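Local coordinates for sulfonate ABC transporter, periplasmic sulfonate-binding protein SsuA (Methylobacillus flagellatus, PDB 3UIF) that probably binds sulfonates or related sulfate esters in the periplasm and delivers them to an ABC importer, at residues A133-L138 and L143-F148. Residues are numbered along the deposited sequence; the frame is centred on the assembly and turned at random.
Sequences AFSNLL and LTFKDF
Leu-138, near the end of helix 130-140, reaches into the connection that leads on to strand 149-151 and meets Leu-143, Thr-144, Phe-145 and Phe-148. Leu-138 CB rests against the backbone of Leu-143, 3.6 Å from Leu-143 O. With CG beside the backbone N (chi1 -62°), the branch forks over the returning chain: Leu-138 CD1 lies 3.6 Å from Thr-144 C and over one face of the Phe-145 ring, while Leu-138 CD2 approaches Phe-148 CE2 obliquely at 3.6 Å. Leu-138 CG itself covers part of a face of Phe-134, one helical turn back. Phe-134 has its CG anti to the backbone N (chi1 -176°), which directs the ring edge at Phe-145, Phe-134 CD2 lying 3.9 Å from Phe-145 CE2, in an offset edge-to-face pair with planes at 60°. One backbone bond closes the loop: Leu-143 N donates to Leu-138 O at 2.8 Å, nearly straight, but from above the carbonyl plane. Beyond it, Thr-144 OG1 accepts from Lys-146 N in an ST turn that opens the 3-10 segment 145-147. Cut back to an alanine, Leu-138 would lose both methyls, and a gap would probably open beside the Phe-145 and Phe-148 rings. Ile-150 touches both Phe-134 and Phe-145, and Ile-122 touches Phe-148; the cluster thus joins helix to sheet in an alpha-beta lobe of this periplasmic binding protein. Apart from the single backbone hydrogen bond, the two segments meet through apolar and aromatic side chains and hydrocarbon laid on backbone, consistent with burial of hydrocarbon doing much of the holding.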
# COMPACT_ATOMS: atom_id res chain seq x y z
N ALA A 133 -10.50 -4.52 -3.60
CA ALA A 133 -10.98 -5.40 -2.54
C ALA A 133 -12.51 -5.46 -2.51
O ALA A 133 -13.09 -6.52 -2.29
CB ALA A 133 -10.44 -4.97 -1.19
N PHE A 134 -13.15 -4.32 -2.74
CA PHE A 134 -14.59 -4.29 -2.76
C PHE A 134 -15.11 -5.13 -3.93
O PHE A 134 -16.00 -5.98 -3.76
CB PHE A 134 -15.09 -2.85 -2.85
CG PHE A 134 -16.59 -2.72 -2.79
CD1 PHE A 134 -17.28 -2.92 -1.59
CD2 PHE A 134 -17.32 -2.40 -3.93
CE1 PHE A 134 -18.65 -2.79 -1.53
CE2 PHE A 134 -18.70 -2.27 -3.88
CZ PHE A 134 -19.37 -2.46 -2.67
N SER A 135 -14.52 -4.90 -5.10
CA SER A 135 -14.85 -5.65 -6.30
C SER A 135 -14.66 -7.17 -6.10
O SER A 135 -15.54 -7.95 -6.46
CB SER A 135 -14.05 -5.13 -7.48
OG SER A 135 -14.22 -5.98 -8.58
N ASN A 136 -13.52 -7.55 -5.53
CA ASN A 136 -13.25 -8.93 -5.15
C ASN A 136 -14.34 -9.55 -4.29
O ASN A 136 -14.85 -10.63 -4.57
CB ASN A 136 -11.95 -9.02 -4.36
CG ASN A 136 -10.72 -8.76 -5.21
OD1 ASN A 136 -9.61 -8.93 -4.74
ND2 ASN A 136 -10.92 -8.34 -6.45
N LEU A 137 -14.67 -8.84 -3.21
CA LEU A 137 -15.70 -9.27 -2.29
C LEU A 137 -17.01 -9.48 -3.02
O LEU A 137 -17.69 -10.49 -2.81
CB LEU A 137 -15.84 -8.26 -1.15
CG LEU A 137 -17.04 -8.35 -0.21
CD1 LEU A 137 -17.08 -9.69 0.52
CD2 LEU A 137 -17.00 -7.18 0.77
N LEU A 138 -17.37 -8.54 -3.91
CA LEU A 138 -18.59 -8.68 -4.70
C LEU A 138 -18.54 -9.93 -5.56
O LEU A 138 -19.47 -10.73 -5.56
CB LEU A 138 -18.85 -7.45 -5.57
CG LEU A 138 -19.07 -6.11 -4.86
CD1 LEU A 138 -19.61 -5.08 -5.84
CD2 LEU A 138 -19.99 -6.24 -3.66
N LEU A 143 -21.94 -11.06 -6.92
CA LEU A 143 -22.65 -9.80 -7.05
C LEU A 143 -21.83 -8.85 -7.90
O LEU A 143 -20.65 -9.12 -8.19
CB LEU A 143 -22.86 -9.17 -5.67
CG LEU A 143 -23.51 -10.00 -4.58
CD1 LEU A 143 -23.41 -9.26 -3.26
CD2 LEU A 143 -24.96 -10.32 -4.93
N THR A 144 -22.44 -7.72 -8.27
CA THR A 144 -21.79 -6.66 -9.04
C THR A 144 -22.15 -5.28 -8.45
O THR A 144 -23.01 -5.17 -7.56
CB THR A 144 -22.18 -6.75 -10.55
OG1 THR A 144 -22.15 -5.44 -11.15
CG2 THR A 144 -23.60 -7.32 -10.72
N PHE A 145 -21.50 -4.23 -8.97
CA PHE A 145 -21.89 -2.84 -8.71
C PHE A 145 -23.35 -2.55 -9.01
O PHE A 145 -23.99 -1.77 -8.30
CB PHE A 145 -21.00 -1.88 -9.50
CG PHE A 145 -19.59 -1.88 -9.02
CD1 PHE A 145 -18.68 -2.83 -9.49
CD2 PHE A 145 -19.17 -0.98 -8.04
CE1 PHE A 145 -17.37 -2.86 -9.00
CE2 PHE A 145 -17.87 -1.01 -7.55
CZ PHE A 145 -16.98 -1.95 -8.04
N LYS A 146 -23.88 -3.19 -10.05
CA LYS A 146 -25.30 -3.09 -10.41
C LYS A 146 -26.25 -3.24 -9.23
O LYS A 146 -27.32 -2.63 -9.21
CB LYS A 146 -25.66 -4.14 -11.48
CG LYS A 146 -24.97 -3.95 -12.82
CD LYS A 146 -24.89 -2.47 -13.20
CE LYS A 146 -24.39 -2.27 -14.62
NZ LYS A 146 -24.33 -0.82 -14.97
N ASP A 147 -25.85 -4.03 -8.24
CA ASP A 147 -26.72 -4.39 -7.11
C ASP A 147 -26.67 -3.41 -5.95
O ASP A 147 -27.27 -3.67 -4.90
CB ASP A 147 -26.35 -5.77 -6.59
CG ASP A 147 -26.52 -6.82 -7.64
OD1 ASP A 147 -26.98 -6.48 -8.75
OD2 ASP A 147 -26.17 -7.99 -7.34
N PHE A 148 -25.97 -2.30 -6.13
CA PHE A 148 -25.91 -1.32 -5.08
C PHE A 148 -25.99 0.08 -5.66
O PHE A 148 -25.60 0.30 -6.81
CB PHE A 148 -24.61 -1.49 -4.29
CG PHE A 148 -24.36 -2.91 -3.85
CD1 PHE A 148 -24.87 -3.38 -2.64
CD2 PHE A 148 -23.61 -3.78 -4.64
CE1 PHE A 148 -24.63 -4.68 -2.22
CE2 PHE A 148 -23.38 -5.09 -4.24
CZ PHE A 148 -23.89 -5.54 -3.02